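PDB 5YU3: lysine cyclodeaminase from Streptomyces pristinaespiralis, which probably converts L-lysine by NAD-dependent cyclodeamination into the cyclic amino acid L-pipecolic acid with release of ammonia, and also recognises L-ornithine and L-2,4-diaminobutyric acid. Local coordinates for residues G71-L76 with V98-D103; L108-D113 with L310-F315. All blocks are in the same frame, centred on the assembly; numbering follows the deposited sequence.

Contact 1: residues G71-L76 with V98-D103; sequences GDHITL and VARYDD
The guanidinium of R100 lies flat on one face of the H73 imidazole, the two planes only 12° apart and their centres 3.7 Å from each other. H73 NE2 sits over the middle of the guanidinium, while R100 CZ is displaced toward the rim of the ring. The aliphatic part joins in: R100 CD stands over the same ring, 4.0 Å from its centroid, as a CH-pi contact. A bend in the arginine chain at chi3 (-73°) turns its end so that the guanidinium runs out alongside the imidazole, where NH1 has E313 of helix 305-321 as its outside partner. T75 is on this face too, its CG2 against V98 CG1 at 3.6 Å.

On the other face I74, L76, A99 and Y101 line up. L76 CB touches the edge of the Y101 ring at CE1, 4.1 Å away, and the tyrosine carries on to the second subunit, where its hydroxyl bonds T78 and its ring meets W62.

At the turn end, D103 N donates to D72 O. D103 OD2 takes the amide of G71 at 2.8 Å from above the carboxylate plane, and OD1 forms a salt bridge with R68.

Between these side chains runs the backbone ladder. I74 and Y101 exchange two backbone hydrogen bonds, as do L76 and A99, and T75–R100 is a non-hydrogen-bonded pair. This is antiparallel pairing of strands 73-81 and 94-102 in the mixed sheet, regular from I74 to L76 and disturbed at H73, where D72 and H73 form a classic beta bulge opposite E69 of strand 60-69; the I74–Y101 face is turned to the dimer partner.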
loop_
_atom_site.group_PDB
_atom_site.type_symbol
_atom_site.label_atom_id
_atom_site.label_comp_id
_atom_site.label_asym_id
_atom_site.label_seq_id
_atom_site.Cartn_x
_atom_site.Cartn_y
_atom_site.Cartn_z
ATOM N N GLY A 71 0.193 -14.273 -11.801
ATOM C CA GLY A 71 0.929 -14.400 -13.039
ATOM C C GLY A 71 0.865 -13.189 -13.942
ATOM O O GLY A 71 1.609 -13.135 -14.931
ATOM N N ASP A 72 0.009 -12.216 -13.638
ATOM C CA ASP A 72 -0.177 -11.060 -14.504
ATOM C C ASP A 72 0.305 -9.797 -13.811
ATOM O O ASP A 72 1.394 -9.300 -14.103
ATOM C CB ASP A 72 -1.645 -10.904 -14.901
ATOM C CG ASP A 72 -2.125 -12.019 -15.810
ATOM O OD1 ASP A 72 -3.356 -12.143 -15.990
ATOM O OD2 ASP A 72 -1.274 -12.761 -16.354
ATOM N N HIS A 73 -0.493 -9.261 -12.893
ATOM C CA HIS A 73 -0.119 -8.000 -12.274
ATOM C C HIS A 73 -0.801 -7.873 -10.922
ATOM O O HIS A 73 -1.713 -8.631 -10.580
ATOM C CB HIS A 73 -0.486 -6.814 -13.173
ATOM C CG HIS A 73 -1.910 -6.831 -13.627
ATOM N ND1 HIS A 73 -2.271 -7.060 -14.936
ATOM C CD2 HIS A 73 -3.065 -6.667 -12.940
ATOM C CE1 HIS A 73 -3.587 -7.026 -15.041
ATOM N NE2 HIS A 73 -4.092 -6.796 -13.843
ATOM N N ILE A 74 -0.332 -6.893 -10.156
ATOM C CA ILE A 74 -0.913 -6.527 -8.872
ATOM C C ILE A 74 -1.356 -5.077 -8.970
ATOM O O ILE A 74 -0.597 -4.223 -9.441
ATOM C CB ILE A 74 0.085 -6.710 -7.711
ATOM C CG1 ILE A 74 0.576 -8.159 -7.639
ATOM C CG2 ILE A 74 -0.561 -6.264 -6.388
ATOM C CD1 ILE A 74 1.676 -8.382 -6.625
ATOM N N THR A 75 -2.584 -4.802 -8.547
ATOM C CA THR A 75 -3.085 -3.438 -8.470
ATOM C C THR A 75 -3.047 -2.986 -7.022
ATOM O O THR A 75 -3.395 -3.753 -6.124
ATOM C CB THR A 75 -4.524 -3.351 -9.003
ATOM O OG1 THR A 75 -4.533 -3.730 -10.382
ATOM C CG2 THR A 75 -5.073 -1.933 -8.860
ATOM N N LEU A 76 -2.612 -1.751 -6.784
ATOM C CA LEU A 76 -2.714 -1.161 -5.452
ATOM C C LEU A 76 -3.344 0.217 -5.558
ATOM O O LEU A 76 -2.788 1.107 -6.210
ATOM C CB LEU A 76 -1.343 -1.063 -4.766
ATOM C CG LEU A 76 -1.399 -0.632 -3.287
ATOM C CD1 LEU A 76 -1.875 -1.769 -2.379
ATOM C CD2 LEU A 76 -0.065 -0.093 -2.794
ATOM N N VAL A 98 -3.814 5.017 -8.219
ATOM C CA VAL A 98 -3.872 3.582 -8.478
ATOM C C VAL A 98 -2.608 3.185 -9.224
ATOM O O VAL A 98 -2.283 3.781 -10.257
ATOM C CB VAL A 98 -5.116 3.170 -9.290
ATOM C CG1 VAL A 98 -5.350 1.662 -9.169
ATOM C CG2 VAL A 98 -6.359 3.941 -8.828
ATOM N N ALA A 99 -1.900 2.179 -8.706
ATOM C CA ALA A 99 -0.674 1.695 -9.328
ATOM C C ALA A 99 -0.835 0.248 -9.777
ATOM O O ALA A 99 -1.626 -0.517 -9.212
ATOM C CB ALA A 99 0.523 1.809 -8.362
ATOM N N ARG A 100 -0.067 -0.129 -10.799
ATOM C CA ARG A 100 -0.016 -1.503 -11.267
ATOM C C ARG A 100 1.432 -1.977 -11.235
ATOM O O ARG A 100 2.341 -1.223 -11.597
ATOM C CB ARG A 100 -0.585 -1.628 -12.684
ATOM C CG ARG A 100 -0.619 -3.058 -13.184
ATOM C CD ARG A 100 -1.437 -3.184 -14.448
ATOM N NE ARG A 100 -2.864 -3.056 -14.167
ATOM C CZ ARG A 100 -3.821 -3.386 -15.026
ATOM N NH1 ARG A 100 -3.497 -3.865 -16.213
ATOM N NH2 ARG A 100 -5.105 -3.238 -14.689
ATOM N N TYR A 101 1.634 -3.209 -10.766
ATOM C CA TYR A 101 2.947 -3.831 -10.612
ATOM C C TYR A 101 2.977 -5.147 -11.375
ATOM O O TYR A 101 2.014 -5.914 -11.335
ATOM C CB TYR A 101 3.269 -4.090 -9.119
ATOM C CG TYR A 101 3.259 -2.834 -8.287
ATOM C CD1 TYR A 101 2.069 -2.328 -7.774
ATOM C CD2 TYR A 101 4.440 -2.132 -8.038
ATOM C CE1 TYR A 101 2.052 -1.175 -7.038
ATOM C CE2 TYR A 101 4.432 -0.969 -7.292
ATOM C CZ TYR A 101 3.231 -0.493 -6.795
ATOM O OH TYR A 101 3.195 0.661 -6.057
ATOM N N ASP A 102 4.084 -5.420 -12.068
ATOM C CA ASP A 102 4.222 -6.706 -12.738
ATOM C C ASP A 102 4.313 -7.813 -11.699
ATOM O O ASP A 102 5.113 -7.726 -10.762
ATOM C CB ASP A 102 5.465 -6.723 -13.632
ATOM C CG ASP A 102 5.588 -8.012 -14.417
ATOM O OD1 ASP A 102 4.763 -8.228 -15.324
ATOM O OD2 ASP A 102 6.497 -8.813 -14.128
ATOM N N ASP A 103 3.490 -8.854 -11.857
ATOM C CA ASP A 103 3.487 -9.933 -10.871
ATOM C C ASP A 103 4.752 -10.781 -10.940
ATOM O O ASP A 103 5.158 -11.372 -9.929
ATOM C CB ASP A 103 2.270 -10.836 -11.059
ATOM C CG ASP A 103 2.056 -11.756 -9.875
ATOM O OD1 ASP A 103 1.910 -11.236 -8.750
ATOM O OD2 ASP A 103 2.038 -12.994 -10.055
HETATM O O HOH W 1 3.732 -10.745 -15.199
#

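Contact 2: residues L108-D113 with L310-F315; sequences LTALMD and LAMEVF
M112 places its CG between its own backbone N and carbonyl carbon (chi1 64°), and a later bend at chi3 (-71°) swings its methyl toward the helix and onto F315. M312 does the reverse: with CG trans to its N and an extended chain beyond, it reaches from the helix back to the strand. The two methionines therefore run side by side, head to tail, M112 SD lying 3.8 Å from M312 CG.

Each methyl finishes on the partner segment. M312 CE rests on A110 CB at 3.8 Å and also comes close to M112 CG. M112 CE stands over one face of the F315 ring, 3.6 Å from CG and shifted toward the rim on the side where the ring joins its CB. The methyl makes a CH-pi contact. Its sulfur is farther away, 5.2 Å from the ring centroid and oblique to it, so this Met-aromatic contact is led by the methyl.

The strand and helix run nearly perpendicular, at 98°, with short-segment axes 10.5 Å apart; the long, unbranched methionines span that separation. L117 of helix 115-133 packs on both M112 and M312, and V11 of helix 8-18 on M112 and F315, adding to the cluster from neighbouring helices.

All five residues in touch are buried, and what passes between the segments is thioether, methyl and aromatic surface. Between this strand and the helix the hold is thus dispersion and shape, with the polarisable sulfurs and the phenyl face contributing; a polar tie of the helix to the sheet, R100–E313, is one strand over.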
loop_
_atom_site.group_PDB
_atom_site.type_symbol
_atom_site.label_atom_id
_atom_site.label_comp_id
_atom_site.label_asym_id
_atom_site.label_seq_id
_atom_site.Cartn_x
_atom_site.Cartn_y
_atom_site.Cartn_z
ATOM N N LEU A 108 7.096 -1.596 -10.927
ATOM C CA LEU A 108 5.993 -0.645 -11.090
ATOM C C LEU A 108 5.793 -0.350 -12.577
ATOM O O LEU A 108 6.654 0.268 -13.207
ATOM C CB LEU A 108 6.300 0.632 -10.311
ATOM C CG LEU A 108 5.350 1.817 -10.500
ATOM C CD1 LEU A 108 3.980 1.467 -9.917
ATOM C CD2 LEU A 108 5.899 3.099 -9.860
ATOM N N THR A 109 4.667 -0.787 -13.154
ATOM C CA THR A 109 4.461 -0.639 -14.595
ATOM C C THR A 109 3.531 0.507 -14.976
ATOM O O THR A 109 3.646 1.031 -16.090
ATOM C CB THR A 109 3.911 -1.931 -15.215
ATOM O OG1 THR A 109 2.676 -2.295 -14.586
ATOM C CG2 THR A 109 4.919 -3.094 -15.086
ATOM N N ALA A 110 2.613 0.910 -14.102
ATOM C CA ALA A 110 1.670 1.958 -14.463
ATOM C C ALA A 110 1.160 2.646 -13.204
ATOM O O ALA A 110 1.057 2.028 -12.136
ATOM C CB ALA A 110 0.507 1.391 -15.289
ATOM N N LEU A 111 0.860 3.938 -13.343
ATOM C CA LEU A 111 0.412 4.772 -12.233
ATOM C C LEU A 111 -0.546 5.832 -12.763
ATOM O O LEU A 111 -0.234 6.483 -13.762
ATOM C CB LEU A 111 1.618 5.436 -11.552
ATOM C CG LEU A 111 1.316 6.462 -10.465
ATOM C CD1 LEU A 111 0.626 5.779 -9.298
ATOM C CD2 LEU A 111 2.612 7.126 -10.018
ATOM N N MET A 112 -1.687 6.030 -12.091
ATOM C CA MET A 112 -2.673 7.003 -12.563
ATOM C C MET A 112 -3.477 7.570 -11.402
ATOM O O MET A 112 -3.468 7.042 -10.284
ATOM C CB MET A 112 -3.635 6.379 -13.591
ATOM C CG MET A 112 -4.501 5.253 -13.017
ATOM S SD MET A 112 -5.756 4.663 -14.178
ATOM C CE MET A 112 -6.870 6.067 -14.193
ATOM N N ASP A 113 -4.183 8.666 -11.695
ATOM C CA ASP A 113 -5.137 9.258 -10.759
ATOM C C ASP A 113 -6.146 8.226 -10.275
ATOM O O ASP A 113 -6.590 7.358 -11.036
ATOM C CB ASP A 113 -5.898 10.400 -11.442
ATOM C CG ASP A 113 -7.093 10.865 -10.630
ATOM O OD1 ASP A 113 -6.873 11.351 -9.504
ATOM O OD2 ASP A 113 -8.244 10.757 -11.118
ATOM N N LEU A 310 -10.307 -3.208 -12.303
ATOM C CA LEU A 310 -11.113 -3.301 -13.517
ATOM C C LEU A 310 -11.290 -1.937 -14.167
ATOM O O LEU A 310 -11.173 -1.809 -15.393
ATOM C CB LEU A 310 -12.481 -3.908 -13.203
ATOM C CG LEU A 310 -12.521 -5.404 -12.934
ATOM C CD1 LEU A 310 -13.951 -5.794 -12.615
ATOM C CD2 LEU A 310 -12.000 -6.181 -14.138
ATOM N N ALA A 311 -11.586 -0.909 -13.368
ATOM C CA ALA A 311 -11.706 0.430 -13.938
ATOM C C ALA A 311 -10.371 0.916 -14.486
ATOM O O ALA A 311 -10.325 1.595 -15.522
ATOM C CB ALA A 311 -12.242 1.405 -12.898
ATOM N N MET A 312 -9.269 0.590 -13.803
ATOM C CA MET A 312 -7.958 0.959 -14.338
ATOM C C MET A 312 -7.725 0.307 -15.692
ATOM O O MET A 312 -7.224 0.954 -16.625
ATOM C CB MET A 312 -6.846 0.573 -13.357
ATOM C CG MET A 312 -5.437 0.914 -13.868
ATOM S SD MET A 312 -4.269 1.100 -12.499
ATOM C CE MET A 312 -2.780 1.680 -13.335
ATOM N N GLU A 313 -8.117 -0.960 -15.837
ATOM C CA GLU A 313 -7.954 -1.628 -17.126
ATOM C C GLU A 313 -8.700 -0.880 -18.224
ATOM O O GLU A 313 -8.210 -0.768 -19.352
ATOM C CB GLU A 313 -8.442 -3.071 -17.038
ATOM C CG GLU A 313 -8.093 -3.930 -18.241
ATOM C CD GLU A 313 -6.602 -4.216 -18.353
ATOM O OE1 GLU A 313 -5.885 -4.093 -17.334
ATOM O OE2 GLU A 313 -6.151 -4.573 -19.466
ATOM N N VAL A 314 -9.890 -0.361 -17.913
ATOM C CA VAL A 314 -10.644 0.390 -18.913
ATOM C C VAL A 314 -9.884 1.649 -19.321
ATOM O O VAL A 314 -9.802 1.986 -20.511
ATOM C CB VAL A 314 -12.050 0.727 -18.386
ATOM C CG1 VAL A 314 -12.738 1.706 -19.337
ATOM C CG2 VAL A 314 -12.864 -0.552 -18.232
ATOM N N PHE A 315 -9.316 2.360 -18.343
ATOM C CA PHE A 315 -8.521 3.544 -18.647
ATOM C C PHE A 315 -7.259 3.192 -19.431
ATOM O O PHE A 315 -6.892 3.899 -20.374
ATOM C CB PHE A 315 -8.143 4.274 -17.357
ATOM C CG PHE A 315 -9.189 5.239 -16.887
ATOM C CD1 PHE A 315 -9.237 6.527 -17.396
ATOM C CD2 PHE A 315 -10.142 4.851 -15.961
ATOM C CE1 PHE A 315 -10.207 7.423 -16.964
ATOM C CE2 PHE A 315 -11.120 5.741 -15.529
ATOM C CZ PHE A 315 -11.151 7.030 -16.037
#

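Overall arrangement
Contacts 1 and 2 lie side by side, their centres 9 Å apart, and share the sheet through the neighbouring strands 94-102 and 108-113. R100 N is 2.8 Å from A110 O, a probable hydrogen bond between those strands. R100 NH1 also makes a 2.6 Å salt bridge to E313 OE1, tying contact 1 to the helix of contact 2, and V98 CG1 packs on M312 SD at 3.5 Å. Both contacts touch the second subunit. The side chain of V98 is about 8 Å from the bound proline and that of M312 about 12 Å, so both contacts lie near the proline pocket without lining it.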